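Local coordinates for benzoylformate Decarboxylase (Polynucleobacter necessarius, PDB 4K9Q), which probably acts as a thiamine diphosphate- and magnesium-dependent decarboxylase that converts benzoylformate to benzaldehyde and carbon dioxide, at residues V187-P200 / L323-P335. Residues are numbered along the deposited sequence; the frame is centred on the assembly and turned at random.
Sequences VKEFAQRITASKNP and LKLIDQREKNNTP
From Ala191 and Leu325, whose CA atoms lie 6.1 Å apart, the chain, extended over 326-331, follows helix 184-196 past its C-terminal end to Asn332, whose CA comes nearest that of Asn199 (8.8 Å). The helix flanks the six-stranded parallel sheet of the Rossmann-like central domain and leads into strand 201-204; the other segment is the loop that follows helix 315-323. Leu325 sets its CB against the CB of Ala191 at 3.6 Å, while its CD1 reaches on to Val187 CG1, the Leu325 and Val187 side chains crossing at about a right angle. Ile326 carries its CG1 anti to the carbonyl carbon (chi1 -67°), and the CD1 beyond it lodges against Ile194, 3.7 Å from CG2. Leu224 of helix 214-224 touches both isoleucines.

Arg329, extended from CG to NE, brings its guanidinium to the helix terminus. Arg329 NH2 donates to Ser197 O (2.7 Å, N-H...O 157°), which lies near the guanidinium plane, and NH1 adds a weak bond to the same oxygen; Pro200 CG lies above one face, offset toward its rim. The carbonyl-rich helix end probably favours this positive charge. A leucine in place of Arg329 would probably leave Ser197 O without these two donors and take the positive group away from the carbonyls at the helix end. Ile194 O is 2.9 Å from Arg329 NH2 at a poor angle for bonding, and instead accepts from Ser197 N and, at 2.7 Å, from Ser197 OG.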
ATOM      1  N   VAL A 187     -20.851 -20.803  21.912  1.00 19.27           N
ATOM      2  CA  VAL A 187     -20.378 -21.734  22.932  1.00 15.40           C
ATOM      3  C   VAL A 187     -21.412 -22.846  23.107  1.00 17.18           C
ATOM      4  O   VAL A 187     -21.065 -24.025  23.180  1.00 17.73           O
ATOM      5  CB  VAL A 187     -20.147 -21.062  24.295  1.00 16.70           C
ATOM      6  CG1 VAL A 187     -19.687 -22.091  25.319  1.00 17.57           C
ATOM      7  CG2 VAL A 187     -19.123 -19.940  24.181  1.00 16.00           C
ATOM      8  N   LYS A 188     -22.684 -22.460  23.180  1.00 18.42           N
ATOM      9  CA  LYS A 188     -23.766 -23.431  23.332  1.00 19.45           C
ATOM     10  C   LYS A 188     -23.808 -24.400  22.151  1.00 18.28           C
ATOM     11  O   LYS A 188     -23.896 -25.615  22.330  1.00 18.12           O
ATOM     12  CB  LYS A 188     -25.109 -22.710  23.472  1.00 19.97           C
ATOM     13  CG  LYS A 188     -26.277 -23.638  23.744  1.00 30.28           C
ATOM     14  CD  LYS A 188     -27.561 -22.851  24.013  1.00 42.86           C
ATOM     15  CE  LYS A 188     -28.761 -23.782  24.193  1.00 55.56           C
ATOM     16  NZ  LYS A 188     -30.040 -23.039  24.428  1.00 54.65           N
ATOM     17  N   GLU A 189     -23.738 -23.852  20.943  1.00 17.52           N
ATOM     18  CA  GLU A 189     -23.709 -24.664  19.733  1.00 17.57           C
ATOM     19  C   GLU A 189     -22.526 -25.638  19.744  1.00 17.88           C
ATOM     20  O   GLU A 189     -22.680 -26.831  19.463  1.00 17.57           O
ATOM     21  CB  GLU A 189     -23.638 -23.757  18.504  1.00 18.58           C
ATOM     22  CG  GLU A 189     -23.577 -24.519  17.184  1.00 20.68           C
ATOM     23  CD  GLU A 189     -23.212 -23.630  16.009  1.00 26.33           C
ATOM     24  OE1 GLU A 189     -23.360 -22.389  16.124  1.00 26.83           O
ATOM     25  OE2 GLU A 189     -22.772 -24.175  14.971  1.00 27.68           O
ATOM     26  N   PHE A 190     -21.339 -25.132  20.071  1.00 14.00           N
ATOM     27  CA  PHE A 190     -20.152 -25.985  20.082  1.00 16.08           C
ATOM     28  C   PHE A 190     -20.255 -27.070  21.156  1.00 16.65           C
ATOM     29  O   PHE A 190     -19.897 -28.227  20.922  1.00 14.94           O
ATOM     30  CB  PHE A 190     -18.877 -25.156  20.286  1.00 16.46           C
ATOM     31  CG  PHE A 190     -18.396 -24.449  19.044  1.00 14.36           C
ATOM     32  CD1 PHE A 190     -19.275 -24.086  18.038  1.00 19.98           C
ATOM     33  CD2 PHE A 190     -17.042 -24.149  18.889  1.00 18.51           C
ATOM     34  CE1 PHE A 190     -18.826 -23.436  16.900  1.00 20.01           C
ATOM     35  CE2 PHE A 190     -16.589 -23.504  17.753  1.00 16.21           C
ATOM     36  CZ  PHE A 190     -17.472 -23.156  16.756  1.00 12.84           C
ATOM     37  N   ALA A 191     -20.753 -26.696  22.334  1.00 15.91           N
ATOM     38  CA  ALA A 191     -20.916 -27.655  23.426  1.00 18.47           C
ATOM     39  C   ALA A 191     -21.880 -28.768  23.025  1.00 21.59           C
ATOM     40  O   ALA A 191     -21.643 -29.941  23.311  1.00 19.29           O
ATOM     41  CB  ALA A 191     -21.403 -26.949  24.682  1.00 19.06           C
ATOM     42  N   GLN A 192     -22.958 -28.400  22.344  1.00 19.19           N
ATOM     43  CA  GLN A 192     -23.922 -29.389  21.870  1.00 23.33           C
ATOM     44  C   GLN A 192     -23.267 -30.385  20.913  1.00 21.23           C
ATOM     45  O   GLN A 192     -23.492 -31.595  21.010  1.00 19.74           O
ATOM     46  CB  GLN A 192     -25.108 -28.708  21.190  1.00 26.50           C
ATOM     47  CG  GLN A 192     -26.022 -27.952  22.142  1.00 32.30           C
ATOM     48  CD  GLN A 192     -27.060 -27.104  21.416  0.70 33.56           C
ATOM     49  OE1 GLN A 192     -27.105 -27.066  20.185  0.70 36.73           O
ATOM     50  NE2 GLN A 192     -27.900 -26.419  22.184  0.70 40.63           N
ATOM     51  N   ARG A 193     -22.463 -29.875  19.981  1.00 18.40           N
ATOM     52  CA  ARG A 193     -21.755 -30.744  19.037  1.00 21.01           C
ATOM     53  C   ARG A 193     -20.839 -31.691  19.789  1.00 18.36           C
ATOM     54  O   ARG A 193     -20.800 -32.890  19.513  1.00 20.50           O
ATOM     55  CB  ARG A 193     -20.943 -29.919  18.032  1.00 18.80           C
ATOM     56  CG  ARG A 193     -21.787 -29.079  17.094  1.00 18.69           C
ATOM     57  CD  ARG A 193     -22.154 -29.848  15.842  1.00 22.26           C
ATOM     58  NE  ARG A 193     -20.979 -30.166  15.030  1.00 24.68           N
ATOM     59  CZ  ARG A 193     -20.390 -29.306  14.202  1.00 23.64           C
ATOM     60  NH1 ARG A 193     -20.863 -28.071  14.081  1.00 21.44           N
ATOM     61  NH2 ARG A 193     -19.324 -29.677  13.502  1.00 24.45           N
ATOM     62  N   ILE A 194     -20.099 -31.152  20.751  1.00 17.79           N
ATOM     63  CA  ILE A 194     -19.141 -31.958  21.499  1.00 15.96           C
ATOM     64  C   ILE A 194     -19.847 -33.047  22.308  1.00 20.11           C
ATOM     65  O   ILE A 194     -19.441 -34.208  22.298  1.00 20.95           O
ATOM     66  CB  ILE A 194     -18.273 -31.086  22.425  1.00 16.40           C
ATOM     67  CG1 ILE A 194     -17.374 -30.177  21.583  1.00 17.16           C
ATOM     68  CG2 ILE A 194     -17.441 -31.958  23.347  1.00 18.37           C
ATOM     69  CD1 ILE A 194     -16.676 -29.094  22.387  1.00 17.38           C
ATOM     70  N   THR A 195     -20.918 -32.662  22.991  1.00 22.04           N
ATOM     71  CA  THR A 195     -21.680 -33.590  23.819  1.00 20.27           C
ATOM     72  C   THR A 195     -22.255 -34.734  22.987  1.00 24.33           C
ATOM     73  O   THR A 195     -22.293 -35.882  23.435  1.00 26.24           O
ATOM     74  CB  THR A 195     -22.812 -32.851  24.575  1.00 21.43           C
ATOM     75  OG1 THR A 195     -22.230 -31.945  25.519  1.00 25.66           O
ATOM     76  CG2 THR A 195     -23.696 -33.835  25.315  1.00 29.88           C
ATOM     77  N   ALA A 196     -22.680 -34.424  21.768  1.00 22.92           N
ATOM     78  CA  ALA A 196     -23.287 -35.425  20.885  1.00 23.59           C
ATOM     79  C   ALA A 196     -22.277 -36.340  20.191  1.00 24.15           C
ATOM     80  O   ALA A 196     -22.641 -37.415  19.704  1.00 22.26           O
ATOM     81  CB  ALA A 196     -24.156 -34.749  19.852  1.00 21.29           C
ATOM     82  N   SER A 197     -21.018 -35.915  20.127  1.00 20.27           N
ATOM     83  CA  SER A 197     -19.998 -36.690  19.424  1.00 19.15           C
ATOM     84  C   SER A 197     -19.662 -37.992  20.145  1.00 22.73           C
ATOM     85  O   SER A 197     -19.741 -38.071  21.371  1.00 21.63           O
ATOM     86  CB  SER A 197     -18.729 -35.853  19.226  1.00 18.67           C
ATOM     87  OG  SER A 197     -18.046 -35.672  20.452  1.00 20.60           O
ATOM     88  N   LYS A 198     -19.270 -39.001  19.370  1.00 20.87           N
ATOM     89  CA  LYS A 198     -18.950 -40.320  19.911  1.00 20.23           C
ATOM     90  C   LYS A 198     -17.495 -40.403  20.358  1.00 24.77           C
ATOM     91  O   LYS A 198     -17.176 -40.990  21.398  1.00 24.78           O
ATOM     92  CB  LYS A 198     -19.209 -41.402  18.858  1.00 26.62           C
ATOM     93  CG  LYS A 198     -20.667 -41.562  18.443  1.00 39.58           C
ATOM     94  CD  LYS A 198     -21.505 -42.201  19.546  1.00 41.10           C
ATOM     95  CE  LYS A 198     -22.339 -41.166  20.280  1.00 41.73           C
ATOM     96  NZ  LYS A 198     -23.293 -40.486  19.352  1.00 43.42           N
ATOM     97  N   ASN A 199     -16.612 -39.813  19.562  1.00 21.67           N
ATOM     98  CA  ASN A 199     -15.181 -39.968  19.776  1.00 19.66           C
ATOM     99  C   ASN A 199     -14.431 -38.699  19.388  1.00 19.47           C
ATOM    100  O   ASN A 199     -13.690 -38.688  18.405  1.00 20.37           O
ATOM    101  CB  ASN A 199     -14.671 -41.143  18.941  1.00 19.93           C
ATOM    102  CG  ASN A 199     -13.345 -41.680  19.438  0.49 25.59           C
ATOM    103  OD1 ASN A 199     -12.873 -41.317  20.520  1.00 36.04           O
ATOM    104  ND2 ASN A 199     -12.743 -42.567  18.657  1.00 33.32           N
ATOM    105  N   PRO A 200     -14.631 -37.619  20.152  1.00 19.92           N
ATOM    106  CA  PRO A 200     -14.006 -36.335  19.812  1.00 17.92           C
ATOM    107  C   PRO A 200     -12.487 -36.379  19.963  1.00 17.38           C
ATOM    108  O   PRO A 200     -11.959 -37.159  20.761  1.00 18.20           O
ATOM    109  CB  PRO A 200     -14.608 -35.373  20.841  1.00 19.16           C
ATOM    110  CG  PRO A 200     -14.967 -36.243  21.999  1.00 21.36           C
ATOM    111  CD  PRO A 200     -15.427 -37.534  21.388  1.00 20.19           C
ATOM    112  N   LEU A 323     -16.427 -25.517  29.470  1.00 20.46           N
ATOM    113  CA  LEU A 323     -16.370 -26.468  30.576  1.00 21.80           C
ATOM    114  C   LEU A 323     -17.712 -26.523  31.305  1.00 24.49           C
ATOM    115  O   LEU A 323     -18.147 -27.591  31.733  1.00 27.44           O
ATOM    116  CB  LEU A 323     -15.277 -26.072  31.566  1.00 20.11           C
ATOM    117  CG  LEU A 323     -14.247 -27.075  32.089  1.00 30.94           C
ATOM    118  CD1 LEU A 323     -14.018 -26.839  33.578  1.00 25.22           C
ATOM    119  CD2 LEU A 323     -14.627 -28.515  31.821  1.00 28.91           C
ATOM    120  N   LYS A 324     -18.356 -25.366  31.441  1.00 20.10           N
ATOM    121  CA  LYS A 324     -19.642 -25.261  32.134  1.00 25.30           C
ATOM    122  C   LYS A 324     -20.755 -26.077  31.478  1.00 28.63           C
ATOM    123  O   LYS A 324     -21.730 -26.444  32.135  1.00 28.89           O
ATOM    124  CB  LYS A 324     -20.090 -23.801  32.216  1.00 22.62           C
ATOM    125  CG  LYS A 324     -19.177 -22.918  33.039  1.00 23.62           C
ATOM    126  CD  LYS A 324     -19.603 -21.462  32.976  1.00 25.08           C
ATOM    127  CE  LYS A 324     -18.692 -20.615  33.845  1.00 27.40           C
ATOM    128  NZ  LYS A 324     -19.029 -19.167  33.782  1.00 34.84           N
ATOM    129  N   LEU A 325     -20.617 -26.357  30.186  1.00 25.84           N
ATOM    130  CA  LEU A 325     -21.719 -26.936  29.417  1.00 24.49           C
ATOM    131  C   LEU A 325     -21.501 -28.383  28.990  1.00 25.44           C
ATOM    132  O   LEU A 325     -22.349 -28.963  28.315  1.00 29.52           O
ATOM    133  CB  LEU A 325     -21.996 -26.092  28.172  1.00 23.65           C
ATOM    134  CG  LEU A 325     -22.319 -24.619  28.403  1.00 25.91           C
ATOM    135  CD1 LEU A 325     -22.629 -23.924  27.076  1.00 25.52           C
ATOM    136  CD2 LEU A 325     -23.484 -24.478  29.381  1.00 27.90           C
ATOM    137  N   ILE A 326     -20.366 -28.961  29.367  1.00 23.06           N
ATOM    138  CA  ILE A 326     -20.033 -30.313  28.940  1.00 25.15           C
ATOM    139  C   ILE A 326     -19.953 -31.259  30.131  1.00 28.62           C
ATOM    140  O   ILE A 326     -19.359 -30.929  31.154  1.00 29.99           O
ATOM    141  CB  ILE A 326     -18.702 -30.325  28.160  1.00 27.86           C
ATOM    142  CG1 ILE A 326     -18.871 -29.589  26.831  1.00 28.62           C
ATOM    143  CG2 ILE A 326     -18.237 -31.742  27.915  1.00 33.68           C
ATOM    144  CD1 ILE A 326     -17.585 -29.433  26.064  1.00 36.41           C
ATOM    145  N   ASP A 327     -20.556 -32.437  29.992  1.00 31.50           N
ATOM    146  CA  ASP A 327     -20.550 -33.427  31.067  1.00 30.32           C
ATOM    147  C   ASP A 327     -19.326 -34.336  31.022  1.00 24.29           C
ATOM    148  O   ASP A 327     -18.801 -34.643  29.949  1.00 27.35           O
ATOM    149  CB  ASP A 327     -21.822 -34.277  31.029  0.51 35.34           C
ATOM    150  CG  ASP A 327     -23.041 -33.531  31.544  1.00 44.76           C
ATOM    151  OD1 ASP A 327     -22.895 -32.729  32.494  1.00 43.04           O
ATOM    152  OD2 ASP A 327     -24.143 -33.750  30.997  1.00 50.49           O
ATOM    153  N   GLN A 328     -18.888 -34.768  32.199  1.00 26.48           N
ATOM    154  CA  GLN A 328     -17.782 -35.707  32.318  1.00 25.52           C
ATOM    155  C   GLN A 328     -18.034 -37.008  31.563  1.00 29.73           C
ATOM    156  O   GLN A 328     -19.111 -37.590  31.659  1.00 31.18           O
ATOM    157  CB  GLN A 328     -17.527 -36.026  33.786  1.00 26.87           C
ATOM    158  CG  GLN A 328     -16.415 -37.030  33.997  1.00 31.52           C
ATOM    159  CD  GLN A 328     -15.054 -36.469  33.633  1.00 32.09           C
ATOM    160  OE1 GLN A 328     -14.628 -35.440  34.167  1.00 30.90           O
ATOM    161  NE2 GLN A 328     -14.364 -37.142  32.721  1.00 26.41           N
ATOM    162  N   ARG A 329     -17.036 -37.467  30.816  1.00 28.08           N
ATOM    163  CA  ARG A 329     -17.111 -38.777  30.166  1.00 30.12           C
ATOM    164  C   ARG A 329     -16.259 -39.818  30.883  1.00 34.02           C
ATOM    165  O   ARG A 329     -15.311 -39.474  31.589  1.00 34.60           O
ATOM    166  CB  ARG A 329     -16.664 -38.681  28.715  1.00 30.81           C
ATOM    167  CG  ARG A 329     -17.478 -37.728  27.892  1.00 31.25           C
ATOM    168  CD  ARG A 329     -17.120 -37.862  26.438  1.00 36.25           C
ATOM    169  NE  ARG A 329     -18.054 -37.130  25.597  1.00 33.38           N
ATOM    170  CZ  ARG A 329     -18.347 -37.469  24.347  1.00 30.77           C
ATOM    171  NH1 ARG A 329     -17.778 -38.531  23.797  1.00 27.46           N
ATOM    172  NH2 ARG A 329     -19.213 -36.743  23.652  1.00 26.60           N
ATOM    173  N   GLU A 330     -16.602 -41.092  30.701  1.00 40.84           N
ATOM    174  CA  GLU A 330     -15.811 -42.179  31.269  1.00 43.34           C
ATOM    175  C   GLU A 330     -14.559 -42.414  30.430  1.00 42.15           C
ATOM    176  O   GLU A 330     -14.535 -42.088  29.239  1.00 44.93           O
ATOM    177  CB  GLU A 330     -16.641 -43.462  31.372  0.70 39.66           C
ATOM    178  CG  GLU A 330     -17.667 -43.449  32.498  0.50 39.17           C
ATOM    179  CD  GLU A 330     -18.390 -44.775  32.648  0.34 39.02           C
ATOM    180  OE1 GLU A 330     -18.503 -45.512  31.647  0.32 35.35           O
ATOM    181  OE2 GLU A 330     -18.841 -45.082  33.772  0.27 38.31           O
ATOM    182  N   LYS A 331     -13.516 -42.961  31.052  1.00 44.39           N
ATOM    183  CA  LYS A 331     -12.288 -43.283  30.329  1.00 44.89           C
ATOM    184  C   LYS A 331     -12.638 -44.160  29.135  1.00 49.23           C
ATOM    185  O   LYS A 331     -13.412 -45.110  29.262  1.00 54.34           O
ATOM    186  CB  LYS A 331     -11.276 -43.986  31.237  0.50 40.87           C
ATOM    187  CG  LYS A 331     -10.407 -43.041  32.057  0.54 38.92           C
ATOM    188  CD  LYS A 331     -11.192 -42.390  33.182  0.50 36.66           C
ATOM    189  CE  LYS A 331     -10.398 -41.265  33.830  0.50 37.81           C
ATOM    190  NZ  LYS A 331      -9.059 -41.720  34.294  0.22 35.18           N
ATOM    191  N   ASN A 332     -12.086 -43.835  27.972  1.00 48.01           N
ATOM    192  CA  ASN A 332     -12.466 -44.523  26.742  1.00 48.82           C
ATOM    193  C   ASN A 332     -11.284 -45.147  26.004  1.00 48.83           C
ATOM    194  O   ASN A 332     -11.220 -45.118  24.771  1.00 46.87           O
ATOM    195  CB  ASN A 332     -13.230 -43.575  25.813  1.00 49.81           C
ATOM    196  CG  ASN A 332     -12.507 -42.261  25.602  0.71 41.02           C
ATOM    197  OD1 ASN A 332     -11.374 -42.086  26.051  0.61 42.26           O
ATOM    198  ND2 ASN A 332     -13.156 -41.330  24.913  0.47 41.12           N
ATOM    199  N   ASN A 333     -10.361 -45.722  26.767  1.00 40.88           N
ATOM    200  CA  ASN A 333      -9.176 -46.370  26.206  1.00 44.29           C
ATOM    201  C   ASN A 333      -8.392 -45.497  25.217  1.00 38.49           C
ATOM    202  O   ASN A 333      -7.862 -45.989  24.221  1.00 41.22           O
ATOM    203  CB  ASN A 333      -9.519 -47.744  25.602  0.25 40.87           C
ATOM    204  CG  ASN A 333      -9.956 -47.663  24.150  0.33 41.50           C
ATOM    205  OD1 ASN A 333      -9.245 -48.114  23.252  0.23 42.16           O
ATOM    206  ND2 ASN A 333     -11.136 -47.103  23.913  0.35 43.58           N
ATOM    207  N   THR A 334      -8.324 -44.198  25.501  1.00 33.67           N
ATOM    208  CA  THR A 334      -7.397 -43.322  24.792  1.00 30.68           C
ATOM    209  C   THR A 334      -5.975 -43.817  25.037  1.00 27.52           C
ATOM    210  O   THR A 334      -5.562 -43.987  26.185  1.00 28.42           O
ATOM    211  CB  THR A 334      -7.508 -41.866  25.273  1.00 26.72           C
ATOM    212  OG1 THR A 334      -8.764 -41.323  24.849  1.00 30.67           O
ATOM    213  CG2 THR A 334      -6.377 -41.025  24.697  1.00 25.27           C
ATOM    214  N   PRO A 335      -5.218 -44.055  23.959  1.00 27.50           N
ATOM    215  CA  PRO A 335      -3.886 -44.648  24.145  1.00 28.20           C
ATOM    216  C   PRO A 335      -2.880 -43.714  24.823  1.00 25.70           C
ATOM    217  O   PRO A 335      -3.028 -42.496  24.785  1.00 26.47           O
ATOM    218  CB  PRO A 335      -3.449 -44.987  22.717  1.00 26.68           C
ATOM    219  CG  PRO A 335      -4.241 -44.100  21.839  1.00 27.23           C
ATOM    220  CD  PRO A 335      -5.560 -43.875  22.538  1.00 27.35           C
TER